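Local coordinates for protein adenylosuccinate lyase (Francisella tularensis subsp. tularensis SCHU S4, PDB 4EEI) that probably cleaves adenylosuccinate and the related succinylated imidazole carboxamide nucleotide, releasing fumarate at two steps of purine biosynthesis, at residues N276-G279 and M280-L284; A232-R235 and L236-I240; H67-I70 and A71-S75; F87-G91 and V92-D96; C295-H299 and E300-S304. One frame throughout, in Å; residues are numbered along the deposited sequence. Where two conformers were deposited one is given.

Contact 1: N276-G279 and M280-L284. With AMP (adenosine monophosphate), chain C.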
# COMPACT_ATOMS: atom_id res chain seq x y z
N ASN B 276 -19.98 3.69 6.36
CA ASN B 276 -19.42 2.52 7.04
C ASN B 276 -18.72 1.57 6.07
O ASN B 276 -17.60 1.11 6.32
CB ASN B 276 -20.51 1.77 7.82
CG ASN B 276 -20.00 0.50 8.49
OD1 ASN B 276 -19.93 -0.56 7.86
ND2 ASN B 276 -19.64 0.59 9.77
N LEU B 277 -19.36 1.31 4.93
CA LEU B 277 -18.82 0.34 3.97
C LEU B 277 -17.59 0.89 3.24
O LEU B 277 -16.75 0.14 2.76
CB LEU B 277 -19.90 -0.08 2.97
CG LEU B 277 -21.09 -0.81 3.59
CD1 LEU B 277 -22.26 -0.86 2.63
CD2 LEU B 277 -20.70 -2.20 4.03
N THR B 278 -17.48 2.21 3.17
CA THR B 278 -16.29 2.81 2.59
C THR B 278 -15.10 2.50 3.52
O THR B 278 -13.99 2.19 3.06
CB THR B 278 -16.49 4.33 2.42
OG1 THR B 278 -17.59 4.56 1.52
CG2 THR B 278 -15.22 4.98 1.85
N GLY B 279 -15.35 2.58 4.82
CA GLY B 279 -14.34 2.22 5.81
C GLY B 279 -13.94 0.77 5.67
O GLY B 279 -12.76 0.41 5.75
N MET B 280 -14.94 -0.09 5.45
CA MET B 280 -14.66 -1.51 5.30
C MET B 280 -13.79 -1.76 4.09
O MET B 280 -12.87 -2.58 4.13
CB MET B 280 -15.96 -2.29 5.18
CG MET B 280 -16.86 -2.17 6.40
SD MET B 280 -16.11 -2.91 7.87
CE MET B 280 -17.33 -2.44 9.10
N ALA B 281 -14.06 -1.03 3.01
CA ALA B 281 -13.26 -1.18 1.79
C ALA B 281 -11.80 -0.80 2.02
O ALA B 281 -10.90 -1.46 1.49
CB ALA B 281 -13.86 -0.34 0.67
N ARG B 282 -11.56 0.27 2.78
CA ARG B 282 -10.19 0.68 3.07
C ARG B 282 -9.43 -0.42 3.81
O ARG B 282 -8.23 -0.62 3.58
CB ARG B 282 -10.16 1.98 3.88
CG ARG B 282 -10.66 3.19 3.11
CD ARG B 282 -10.63 4.48 3.93
NE ARG B 282 -11.34 5.51 3.19
CZ ARG B 282 -12.06 6.49 3.73
NH1 ARG B 282 -12.16 6.61 5.05
NH2 ARG B 282 -12.68 7.35 2.93
N MET B 283 -10.13 -1.08 4.72
CA MET B 283 -9.54 -2.18 5.49
C MET B 283 -9.14 -3.34 4.59
O MET B 283 -8.02 -3.85 4.69
CB MET B 283 -10.52 -2.68 6.56
CG MET B 283 -10.82 -1.69 7.68
SD MET B 283 -9.36 -1.21 8.63
CE MET B 283 -8.60 -2.82 8.93
N LEU B 284 -10.05 -3.76 3.72
CA LEU B 284 -9.82 -4.88 2.80
C LEU B 284 -8.66 -4.57 1.87
O LEU B 284 -7.83 -5.44 1.58
CB LEU B 284 -11.09 -5.17 1.99
CG LEU B 284 -12.26 -5.75 2.78
CD1 LEU B 284 -13.53 -5.72 1.93
CD2 LEU B 284 -11.94 -7.19 3.20
P AMP C . -19.78 2.78 12.57
O1P AMP C . -20.02 1.32 12.81
O2P AMP C . -19.86 3.19 11.12
O3P AMP C . -18.58 3.33 13.30
O5' AMP C . -21.03 3.51 13.26
C5' AMP C . -21.09 4.93 13.37
C4' AMP C . -22.14 5.30 14.41
O4' AMP C . -22.17 6.72 14.59
C3' AMP C . -23.52 4.88 13.96
O3' AMP C . -24.20 4.26 15.06
C2' AMP C . -24.22 6.16 13.59
O2' AMP C . -25.61 6.10 13.90
C1' AMP C . -23.52 7.19 14.45
N9 AMP C . -23.54 8.54 13.83
C8 AMP C . -24.32 8.93 12.80
N7 AMP C . -24.10 10.23 12.48
C5 AMP C . -23.15 10.69 13.32
C6 AMP C . -22.45 11.97 13.54
N6 AMP C . -22.72 13.05 12.77
N1 AMP C . -21.53 12.03 14.53
C2 AMP C . -21.25 10.96 15.30
N3 AMP C . -21.85 9.77 15.16
C4 AMP C . -22.79 9.57 14.21
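Asn276 and Met280 meet one turn apart on helix 272-293, both through their backbones and through their side chains. Four successive i to i+4 hydrogen bonds tie 276-279 to 280-284. Met280 N gives to Asn276 O at 3.0 Å, and Ala281 N, Arg282 N and Met283 N continue the ladder to Leu277 O, Thr278 O and Gly279 O.

Among the van der Waals contacts, the bent chain of Met280 carries its methyl CE to 3.4 Å from Asn276 OD1. One turn along, Thr278 CG2 lies over one face of the Arg282 guanidinium, 3.6 Å from NH2. That methyl stands anti to its own backbone N, while OG1, beside the N (chi1 -61°), turns back to hydrogen-bond Thr274 O. The Arg282 chain, extended from CG to NE, carries NH1 to Asn294 of the second subunit.

The polar end of Asn276 faces a nucleotide. Its ND2 donates to AMP O2P over 2.9 Å in an almost perfectly straight bond (179°), and O1P lies 3.1 Å from the same nitrogen. Tyr5 and Arg4 of this chain also bind this AMP, as do Ser306 and Arg310 of the second subunit. A buried helix that packs against a partner subunit and lends a side chain to a shared nucleotide site is characteristic of the fumarase/aspartase (lyase 1) superfamily, whose active sites form between subunits of the tetramer.

Contact 2: A232-R235 and L236-I240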
# COMPACT_ATOMS: atom_id res chain seq x y z
N ALA B 232 -14.90 -2.21 -5.85
CA ALA B 232 -16.28 -2.26 -6.31
C ALA B 232 -17.24 -1.78 -5.21
O ALA B 232 -18.20 -1.04 -5.48
CB ALA B 232 -16.64 -3.68 -6.74
N ILE B 233 -17.00 -2.23 -3.99
CA ILE B 233 -17.81 -1.81 -2.85
C ILE B 233 -17.69 -0.30 -2.67
O ILE B 233 -18.68 0.40 -2.45
CB ILE B 233 -17.38 -2.53 -1.56
CG1 ILE B 233 -17.79 -4.01 -1.63
CG2 ILE B 233 -17.98 -1.87 -0.32
CD1 ILE B 233 -17.18 -4.86 -0.53
N GLU B 234 -16.47 0.21 -2.78
CA GLU B 234 -16.25 1.64 -2.54
C GLU B 234 -16.86 2.48 -3.65
O GLU B 234 -17.44 3.54 -3.38
CB GLU B 234 -14.76 1.96 -2.38
CG GLU B 234 -14.50 3.39 -1.84
CD GLU B 234 -13.03 3.66 -1.54
OE1 GLU B 234 -12.27 2.68 -1.42
OE2 GLU B 234 -12.64 4.84 -1.42
N ARG B 235 -16.74 2.02 -4.89
CA ARG B 235 -17.29 2.78 -6.01
C ARG B 235 -18.79 2.90 -5.87
O ARG B 235 -19.35 3.97 -6.09
CB ARG B 235 -16.93 2.16 -7.36
CG ARG B 235 -17.34 3.03 -8.56
CD ARG B 235 -16.73 2.51 -9.86
NE ARG B 235 -17.38 1.29 -10.33
CZ ARG B 235 -18.41 1.28 -11.18
NH1 ARG B 235 -18.96 0.13 -11.56
NH2 ARG B 235 -18.89 2.43 -11.65
N LEU B 236 -19.45 1.80 -5.50
CA LEU B 236 -20.90 1.81 -5.34
C LEU B 236 -21.31 2.63 -4.13
O LEU B 236 -22.30 3.36 -4.17
CB LEU B 236 -21.43 0.37 -5.22
CG LEU B 236 -22.89 0.16 -4.83
CD1 LEU B 236 -23.83 0.82 -5.82
CD2 LEU B 236 -23.17 -1.33 -4.74
N ALA B 237 -20.53 2.52 -3.06
CA ALA B 237 -20.85 3.26 -1.83
C ALA B 237 -20.77 4.77 -2.10
O ALA B 237 -21.63 5.54 -1.66
CB ALA B 237 -19.89 2.86 -0.72
N VAL B 238 -19.76 5.18 -2.84
CA VAL B 238 -19.55 6.59 -3.13
C VAL B 238 -20.67 7.12 -4.04
O VAL B 238 -21.16 8.24 -3.86
CB VAL B 238 -18.17 6.80 -3.79
CG1 VAL B 238 -18.05 8.19 -4.41
CG2 VAL B 238 -17.06 6.55 -2.76
N GLU B 239 -21.09 6.30 -4.99
CA GLU B 239 -22.22 6.67 -5.84
C GLU B 239 -23.46 6.94 -4.99
O GLU B 239 -24.15 7.94 -5.17
CB GLU B 239 -22.51 5.57 -6.86
CG GLU B 239 -23.73 5.84 -7.74
CD GLU B 239 -23.51 6.92 -8.79
OE1 GLU B 239 -22.34 7.17 -9.16
OE2 GLU B 239 -24.51 7.50 -9.27
N ILE B 240 -23.76 6.05 -4.05
CA ILE B 240 -24.93 6.27 -3.22
C ILE B 240 -24.76 7.52 -2.34
O ILE B 240 -25.71 8.31 -2.19
CB ILE B 240 -25.28 5.02 -2.39
CG1 ILE B 240 -25.75 3.91 -3.33
CG2 ILE B 240 -26.38 5.32 -1.38
CD1 ILE B 240 -25.71 2.52 -2.72
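Ala232 O receives Leu236 N at 3.1 Å, the first of four consecutive i to i+4 bonds in the middle of helix 217-244, one of the long helices of the lyase 1 fold. The CB of Leu236 rests 3.5 Å from the same carbonyl oxygen, and its side chain packs on Phe161 of helix 151-173 and on Met327 of helix 304-333.

Ile233 O is bonded next, by Ala237 N, and the Ala237 methyl sits close beside it, CB lying 3.2 Å from Ile233 O. This small side chain faces Thr274 and Thr278 of helix 272-293.

Glu234 follows, its O accepting from Val238 N at 2.9 Å. Val238 CG2, anti to its own carbonyl carbon, comes within 3.1 Å of Glu234 O. The two side chains run side by side and point the same way, but beyond CG the extended glutamate leads away from the valine, to a salt bridge with Arg285. Val238 itself packs on Val296 of the third subunit and Trp298 of the second.

Arg235 O completes the ladder by accepting from Glu239 N. Arg235 bends at chi3 (74°) toward its salt-bridge partner Glu160, whereas Glu239 has Lys153. Although one turn apart and opposite in charge, these two side chains do not pair: Arg235 NH2 and Glu239 OE1 remain 6.4 Å apart.

Contact 3: H67-I70 and A71-S75. With AMP (adenosine monophosphate), chain O.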
# COMPACT_ATOMS: atom_id res chain seq x y z
N HIS B 67 5.50 -24.32 21.27
CA HIS B 67 5.26 -24.80 19.92
C HIS B 67 3.83 -25.28 19.83
O HIS B 67 3.48 -26.29 20.45
CB HIS B 67 6.23 -25.95 19.60
CG HIS B 67 6.27 -26.31 18.15
ND1 HIS B 67 5.15 -26.64 17.43
CD2 HIS B 67 7.31 -26.40 17.29
CE1 HIS B 67 5.49 -26.92 16.18
NE2 HIS B 67 6.80 -26.77 16.07
N ASP B 68 3.00 -24.58 19.07
CA ASP B 68 1.56 -24.85 19.08
C ASP B 68 1.14 -26.21 18.51
O ASP B 68 0.18 -26.82 19.00
CB ASP B 68 0.76 -23.69 18.46
CG ASP B 68 1.17 -23.36 17.02
OD1 ASP B 68 2.34 -23.63 16.63
OD2 ASP B 68 0.32 -22.81 16.28
N ILE B 69 1.86 -26.72 17.51
CA ILE B 69 1.51 -28.02 16.92
C ILE B 69 1.89 -29.19 17.82
O ILE B 69 1.15 -30.18 17.91
CB ILE B 69 2.13 -28.21 15.52
CG1 ILE B 69 1.86 -26.98 14.66
CG2 ILE B 69 1.57 -29.45 14.86
CD1 ILE B 69 0.39 -26.53 14.70
N ILE B 70 3.05 -29.10 18.47
CA ILE B 70 3.42 -30.09 19.47
C ILE B 70 2.36 -30.12 20.57
O ILE B 70 1.96 -31.19 21.03
CB ILE B 70 4.80 -29.79 20.10
CG1 ILE B 70 5.90 -29.83 19.03
CG2 ILE B 70 5.10 -30.77 21.22
CD1 ILE B 70 7.29 -29.52 19.57
N ALA B 71 1.91 -28.94 20.98
CA ALA B 71 0.86 -28.82 21.99
C ALA B 71 -0.44 -29.48 21.53
O ALA B 71 -1.07 -30.23 22.29
CB ALA B 71 0.63 -27.37 22.36
N PHE B 72 -0.86 -29.17 20.31
CA PHE B 72 -2.05 -29.78 19.73
C PHE B 72 -1.94 -31.31 19.63
O PHE B 72 -2.86 -32.03 20.04
CB PHE B 72 -2.33 -29.19 18.34
CG PHE B 72 -3.24 -30.04 17.49
CD1 PHE B 72 -4.61 -30.05 17.72
CD2 PHE B 72 -2.73 -30.82 16.46
CE1 PHE B 72 -5.45 -30.83 16.95
CE2 PHE B 72 -3.57 -31.60 15.68
CZ PHE B 72 -4.93 -31.60 15.92
N CYS B 73 -0.84 -31.80 19.08
CA CYS B 73 -0.64 -33.24 18.96
C CYS B 73 -0.67 -33.93 20.33
O CYS B 73 -1.30 -34.98 20.50
CB CYS B 73 0.68 -33.55 18.26
SG CYS B 73 0.69 -33.08 16.52
N THR B 74 0.01 -33.32 21.29
CA THR B 74 0.02 -33.85 22.65
C THR B 74 -1.39 -33.87 23.23
O THR B 74 -1.76 -34.80 23.95
CB THR B 74 0.98 -33.06 23.56
OG1 THR B 74 2.31 -33.15 23.05
CG2 THR B 74 0.96 -33.60 24.98
N SER B 75 -2.20 -32.86 22.90
CA SER B 75 -3.57 -32.82 23.43
C SER B 75 -4.41 -33.98 22.88
O SER B 75 -5.29 -34.49 23.57
CB SER B 75 -4.25 -31.48 23.15
OG SER B 75 -4.71 -31.39 21.82
P AMP O . 3.61 -17.26 15.80
O1P AMP O . 3.03 -16.54 16.99
O2P AMP O . 4.84 -16.61 15.22
O3P AMP O . 2.59 -17.68 14.77
O5' AMP O . 4.15 -18.65 16.40
C5' AMP O . 4.57 -19.70 15.53
C4' AMP O . 4.56 -21.02 16.30
O4' AMP O . 4.98 -22.09 15.45
C3' AMP O . 5.53 -20.98 17.47
O3' AMP O . 4.88 -21.50 18.63
C2' AMP O . 6.66 -21.91 17.08
O2' AMP O . 7.15 -22.63 18.21
C1' AMP O . 6.02 -22.84 16.07
N9 AMP O . 7.02 -23.30 15.07
C8 AMP O . 8.35 -23.19 15.18
N7 AMP O . 8.97 -23.72 14.09
C5 AMP O . 8.02 -24.19 13.27
C6 AMP O . 7.98 -24.87 11.96
N6 AMP O . 9.12 -25.16 11.29
N1 AMP O . 6.77 -25.19 11.45
C2 AMP O . 5.63 -24.90 12.10
N3 AMP O . 5.59 -24.29 13.30
C4 AMP O . 6.73 -23.91 13.92
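This is the N-terminal cap and first turns of helix 68-77, a partly buried local contact at the edge of the AMP site, where His67 and Ala71 share the first i to i+4 bond. Ala71 N reaches His67 O at 3.1 Å, and Phe72 N and Cys73 N bond in turn to Asp68 O and Ile69 O. His67 is the N-cap: its ND1 accepts from Ile69 N, which lies in the ring plane at the edge, although this capping bond is weak.

The His67 ring is layered between ligand and helix. One face is turned to the nucleotide, with AMP C1' 3.9 Å above the plane over the ring centre; CG1 of Ile70 covers the opposite face toward the rim. His67 NE2 lies 3.6 Å from AMP N9. The same nitrogen hydrogen-bonds a bound succinate. Asp68 puts CG between its backbone N and carbonyl carbon (chi1 58°), bringing OD1 to 3.3 Å from AMP O4', while OD2 forms a salt bridge with Arg310. Arg310 itself hydrogen-bonds the AMP, so the salt bridge links two residues of the pocket.

Farther along, Ile69 CG2 touches Cys73 SG on a side packed against helix 16-33 and the loop carrying His89. Ile70 O takes two bonds, from Thr74 N and Thr74 OG1, which arrive from opposite faces of the carbonyl plane; the hydroxyl, beside its own backbone N (chi1 -61°), closes to 2.8 Å from Ile70 O.

Contact 4: F87-G91 and V92-D96. With AMP (adenosine monophosphate), chain O.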
# COMPACT_ATOMS: atom_id res chain seq x y z
N PHE B 87 1.28 -43.65 15.52
CA PHE B 87 1.56 -43.13 14.19
C PHE B 87 0.89 -41.78 13.95
O PHE B 87 0.87 -41.28 12.83
CB PHE B 87 1.16 -44.14 13.12
CG PHE B 87 2.05 -45.36 13.08
CD1 PHE B 87 1.59 -46.59 13.53
CD2 PHE B 87 3.35 -45.26 12.63
CE1 PHE B 87 2.41 -47.70 13.50
CE2 PHE B 87 4.17 -46.36 12.60
CZ PHE B 87 3.71 -47.59 13.04
N PHE B 88 0.36 -41.19 15.02
CA PHE B 88 -0.20 -39.85 14.91
C PHE B 88 0.93 -38.88 14.57
O PHE B 88 1.99 -38.91 15.20
CB PHE B 88 -0.91 -39.44 16.20
CG PHE B 88 -1.84 -38.27 16.02
CD1 PHE B 88 -3.10 -38.45 15.46
CD2 PHE B 88 -1.46 -36.99 16.41
CE1 PHE B 88 -3.97 -37.38 15.29
CE2 PHE B 88 -2.32 -35.91 16.24
CZ PHE B 88 -3.58 -36.10 15.68
N HIS B 89 0.70 -38.06 13.55
CA HIS B 89 1.70 -37.09 13.10
C HIS B 89 3.01 -37.77 12.70
O HIS B 89 4.09 -37.42 13.18
CB HIS B 89 1.94 -36.04 14.18
CG HIS B 89 2.56 -34.78 13.67
ND1 HIS B 89 1.82 -33.74 13.16
CD2 HIS B 89 3.86 -34.39 13.60
CE1 HIS B 89 2.64 -32.76 12.79
NE2 HIS B 89 3.88 -33.14 13.05
N PHE B 90 2.92 -38.75 11.81
CA PHE B 90 4.08 -39.51 11.40
C PHE B 90 4.51 -39.04 10.01
O PHE B 90 3.69 -38.94 9.11
CB PHE B 90 3.72 -41.00 11.38
CG PHE B 90 4.87 -41.90 11.05
CD1 PHE B 90 5.08 -42.31 9.75
CD2 PHE B 90 5.70 -42.37 12.05
CE1 PHE B 90 6.12 -43.17 9.44
CE2 PHE B 90 6.76 -43.22 11.75
CZ PHE B 90 6.97 -43.62 10.44
N GLY B 91 5.79 -38.71 9.86
CA GLY B 91 6.34 -38.36 8.56
C GLY B 91 6.09 -36.93 8.11
O GLY B 91 6.88 -36.36 7.35
N VAL B 92 4.99 -36.34 8.57
CA VAL B 92 4.65 -34.96 8.20
C VAL B 92 5.52 -33.95 8.93
O VAL B 92 6.09 -34.26 9.98
CB VAL B 92 3.18 -34.63 8.51
CG1 VAL B 92 2.25 -35.33 7.54
CG2 VAL B 92 2.84 -35.01 9.95
N THR B 93 5.62 -32.75 8.37
CA THR B 93 6.16 -31.61 9.10
C THR B 93 4.97 -30.83 9.66
O THR B 93 3.85 -30.99 9.15
CB THR B 93 7.04 -30.73 8.16
OG1 THR B 93 7.78 -29.78 8.93
CG2 THR B 93 6.17 -30.00 7.15
N SER B 94 5.16 -30.03 10.71
CA SER B 94 4.04 -29.28 11.29
C SER B 94 3.24 -28.52 10.23
O SER B 94 2.01 -28.51 10.26
CB SER B 94 4.50 -28.31 12.39
OG SER B 94 5.12 -29.00 13.45
N SER B 95 3.92 -27.89 9.28
CA SER B 95 3.20 -27.07 8.32
C SER B 95 2.46 -27.85 7.23
O SER B 95 1.62 -27.28 6.53
CB SER B 95 4.11 -25.99 7.71
OG SER B 95 4.28 -24.92 8.63
N ASP B 96 2.75 -29.14 7.07
CA ASP B 96 1.90 -29.98 6.23
C ASP B 96 0.50 -29.95 6.83
O ASP B 96 -0.50 -29.89 6.13
CB ASP B 96 2.38 -31.43 6.21
CG ASP B 96 3.62 -31.66 5.35
OD1 ASP B 96 3.82 -30.92 4.36
OD2 ASP B 96 4.38 -32.60 5.66
P AMP O . 3.61 -17.26 15.80
O1P AMP O . 3.03 -16.54 16.99
O2P AMP O . 4.84 -16.61 15.22
O3P AMP O . 2.59 -17.68 14.77
O5' AMP O . 4.15 -18.65 16.40
C5' AMP O . 4.57 -19.70 15.53
C4' AMP O . 4.56 -21.02 16.30
O4' AMP O . 4.98 -22.09 15.45
C3' AMP O . 5.53 -20.98 17.47
O3' AMP O . 4.88 -21.50 18.63
C2' AMP O . 6.66 -21.91 17.08
O2' AMP O . 7.15 -22.63 18.21
C1' AMP O . 6.02 -22.84 16.07
N9 AMP O . 7.02 -23.30 15.07
C8 AMP O . 8.35 -23.19 15.18
N7 AMP O . 8.97 -23.72 14.09
C5 AMP O . 8.02 -24.19 13.27
C6 AMP O . 7.98 -24.87 11.96
N6 AMP O . 9.12 -25.16 11.29
N1 AMP O . 6.77 -25.19 11.45
C2 AMP O . 5.63 -24.90 12.10
N3 AMP O . 5.59 -24.29 13.30
C4 AMP O . 6.73 -23.91 13.92
O HOH W 1 6.79 -32.19 12.62
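From His89 to Val92 the backbone turns sharply before entering helix 94-131. His89 lies in the left-handed helical region (phi 58°), Gly91 again takes a positive phi of 81°, and Val92 and Thr93 are extended up to the helix start. Thr93 occupies the N-cap position, but its side chain makes no capping bond. Instead its backbone N donates to Asp96 OD2 at 3.0 Å, meeting the oxygen from above the carboxylate plane, and Asp96 N returns a bond to Thr93 O.

Across the bend, Val92 lays its CG2 methyl on the face of the His89 imidazole in a CH-pi contact. The methyl is 3.5 Å from the ring centroid and only 7° off the normal, reaching all five ring atoms about evenly. It gets there by standing between its own backbone N and carbonyl carbon. At the ring edge come Ser94 CA and an in-plane water, 3.1 Å from His89 NE2, which also donates weakly to Val92 O. ND1 is hydrogen-bonded to Glu27, so both ring nitrogens have polar partners, which would favour this ring orientation.

Ser94 CB then approaches AMP C2 at 3.6 Å, while its OG holds a bound succinate. The bend thus leads into the ligand site: helix 16-33 packs on Val92, Ile69 and Cys73 of helix 68-77 touch His89, and His358, on helix 352-363 of the third subunit, bonds Gly91 N and meets the Phe90 ring edge-to-face.

Contact 5: C295-H299 and E300-S304. With AMP (adenosine monophosphate), chain O.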
# COMPACT_ATOMS: atom_id res chain seq x y z
N CYS B 295 4.50 -13.47 0.69
CA CYS B 295 4.99 -14.41 -0.32
C CYS B 295 6.50 -14.61 -0.23
O CYS B 295 7.00 -15.70 -0.54
CB CYS B 295 4.67 -13.92 -1.73
SG CYS B 295 2.93 -13.97 -2.15
N VAL B 296 7.22 -13.56 0.15
CA VAL B 296 8.68 -13.59 0.07
C VAL B 296 9.31 -14.29 1.27
O VAL B 296 9.94 -13.65 2.12
CB VAL B 296 9.24 -12.16 -0.11
CG1 VAL B 296 10.72 -12.20 -0.50
CG2 VAL B 296 8.43 -11.43 -1.17
N LEU B 297 9.12 -15.61 1.33
CA LEU B 297 9.68 -16.42 2.41
C LEU B 297 11.09 -16.91 2.09
O LEU B 297 11.42 -17.18 0.93
CB LEU B 297 8.77 -17.63 2.66
CG LEU B 297 7.32 -17.28 2.99
CD1 LEU B 297 6.52 -18.56 3.24
CD2 LEU B 297 7.22 -16.32 4.20
N TRP B 298 11.92 -17.02 3.12
CA TRP B 298 13.29 -17.45 2.95
C TRP B 298 13.41 -18.93 2.73
O TRP B 298 12.89 -19.73 3.53
CB TRP B 298 14.13 -17.04 4.15
CG TRP B 298 14.37 -15.56 4.25
CD1 TRP B 298 13.77 -14.55 3.51
CD2 TRP B 298 15.29 -14.87 5.16
NE1 TRP B 298 14.24 -13.32 3.89
CE2 TRP B 298 15.15 -13.44 4.87
CE3 TRP B 298 16.18 -15.27 6.14
CZ2 TRP B 298 15.89 -12.48 5.55
CZ3 TRP B 298 16.91 -14.30 6.82
CH2 TRP B 298 16.77 -12.94 6.53
N HIS B 299 14.04 -19.30 1.63
CA HIS B 299 14.35 -20.68 1.34
C HIS B 299 13.12 -21.54 1.39
O HIS B 299 12.05 -21.16 0.87
CB HIS B 299 15.42 -21.21 2.28
CG HIS B 299 16.77 -20.57 2.08
ND1 HIS B 299 17.36 -20.50 0.87
CD2 HIS B 299 17.64 -19.95 2.97
CE1 HIS B 299 18.55 -19.87 0.99
NE2 HIS B 299 18.72 -19.54 2.27
N GLU B 300 13.18 -22.63 2.14
CA GLU B 300 12.08 -23.59 2.19
C GLU B 300 11.02 -23.17 3.20
O GLU B 300 10.09 -23.93 3.49
CB GLU B 300 12.59 -25.00 2.48
CG GLU B 300 13.29 -25.65 1.30
CD GLU B 300 14.55 -24.92 0.90
OE1 GLU B 300 15.42 -24.71 1.77
OE2 GLU B 300 14.67 -24.55 -0.29
N ARG B 301 11.16 -21.96 3.73
CA ARG B 301 10.14 -21.38 4.60
C ARG B 301 10.70 -20.59 5.77
O ARG B 301 11.79 -20.87 6.28
CB ARG B 301 9.16 -22.45 5.10
CG ARG B 301 9.47 -23.00 6.49
CD ARG B 301 9.19 -21.98 7.58
NE ARG B 301 7.79 -21.59 7.64
CZ ARG B 301 6.81 -22.34 8.15
NH1 ARG B 301 7.08 -23.54 8.64
NH2 ARG B 301 5.57 -21.89 8.16
N ASP B 302 9.92 -19.61 6.20
CA ASP B 302 10.19 -18.84 7.40
C ASP B 302 8.85 -18.37 7.93
O ASP B 302 7.86 -18.40 7.21
CB ASP B 302 11.12 -17.66 7.11
CG ASP B 302 10.37 -16.43 6.66
OD1 ASP B 302 10.68 -15.91 5.56
OD2 ASP B 302 9.47 -15.97 7.39
N ILE B 303 8.75 -18.32 9.25
CA ILE B 303 7.41 -18.25 9.84
C ILE B 303 6.85 -16.83 10.01
O ILE B 303 5.86 -16.65 10.71
CB ILE B 303 7.35 -19.00 11.18
CG1 ILE B 303 5.93 -19.52 11.43
CG2 ILE B 303 7.82 -18.11 12.32
CD1 ILE B 303 5.89 -20.92 11.99
N SER B 304 7.46 -15.85 9.37
CA SER B 304 7.00 -14.46 9.50
C SER B 304 5.54 -14.28 9.05
O SER B 304 4.81 -13.44 9.59
CB SER B 304 7.90 -13.51 8.71
OG SER B 304 7.85 -13.81 7.32
P AMP O . 3.61 -17.26 15.80
O1P AMP O . 3.03 -16.54 16.99
O2P AMP O . 4.84 -16.61 15.22
O3P AMP O . 2.59 -17.68 14.77
O5' AMP O . 4.15 -18.65 16.40
C5' AMP O . 4.57 -19.70 15.53
C4' AMP O . 4.56 -21.02 16.30
O4' AMP O . 4.98 -22.09 15.45
C3' AMP O . 5.53 -20.98 17.47
O3' AMP O . 4.88 -21.50 18.63
C2' AMP O . 6.66 -21.91 17.08
O2' AMP O . 7.15 -22.63 18.21
C1' AMP O . 6.02 -22.84 16.07
N9 AMP O . 7.02 -23.30 15.07
C8 AMP O . 8.35 -23.19 15.18
N7 AMP O . 8.97 -23.72 14.09
C5 AMP O . 8.02 -24.19 13.27
C6 AMP O . 7.98 -24.87 11.96
N6 AMP O . 9.12 -25.16 11.29
N1 AMP O . 6.77 -25.19 11.45
C2 AMP O . 5.63 -24.90 12.10
N3 AMP O . 5.59 -24.29 13.30
C4 AMP O . 6.73 -23.91 13.92
O HOH W 2 10.11 -13.40 4.94
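Asp302 reaches back across the loop 295-304 to Leu297 and Trp298, with its carboxylate nearly perpendicular to the indole (planes 82° apart). Its CG lies between the backbone N and carbonyl carbon (chi1 86°), which directs OD1 at the 297-298 backbone. Trp298 N donates to OD1 at 3.0 Å, on the anti side and slightly out of the carboxylate plane. Leu297 crosses the aspartate, placing CD2 3.7 Å from the same oxygen.

The other oxygen turns toward the chain ahead. OD2 accepts from Ser304 N nearly along its C-O axis, an Asx turn, and from Ser304 OG at 2.7 Å through the syn lone pair. A water adds a bond to OD1 at 2.6 Å and also donates to Val296 O. In this conformer donors meet both oxygens.

Between these residues a type II' beta turn runs from Trp298 to Arg301, closed by Arg301 N to Trp298 O at 2.8 Å. Beyond it Arg301, curled at chi2 and chi3, brings NH1 to 3.3 Å from AMP N1; Gln212 hydrogen-bonds this NH1 in the given conformer, and Ser95 probably does. Ile303 CD1 lies against one guanidinium face and 3.6 Å from AMP N3. Trp298 stacks on His242 of the second subunit, and Glu300 accepts from the backbone N of Arg139 and forms a salt bridge with Lys153, both of the third subunit. A loop threaded between subunits, joining two long helices and bordering the AMP base, is in keeping with the composite active sites of the lyase 1 family.

In the fold
Contacts 1 and 2 are buried mid-helix turns, centres 10 Å apart, and they touch where helix 272-293 packs on helix 217-244: Thr278 OG1 lies 3.6 Å from Ala237 CB. Contacts 3, 4 and 5 gather at another AMP, far along the elongated chain. Contact 3 is partly buried, contact 4 a surface bend, and contact 5 a buried loop between subunits. Helix starts dominate contacts 3 and 4, which meet through Cys73 and His89, whereas contact 5 depends on a turn and a carboxylate. Contacts 4 and 5 are joined through Ser95 and Arg301. Contact 1 serves a different AMP through its phosphate; contacts 3 to 5 approach the sugar or base.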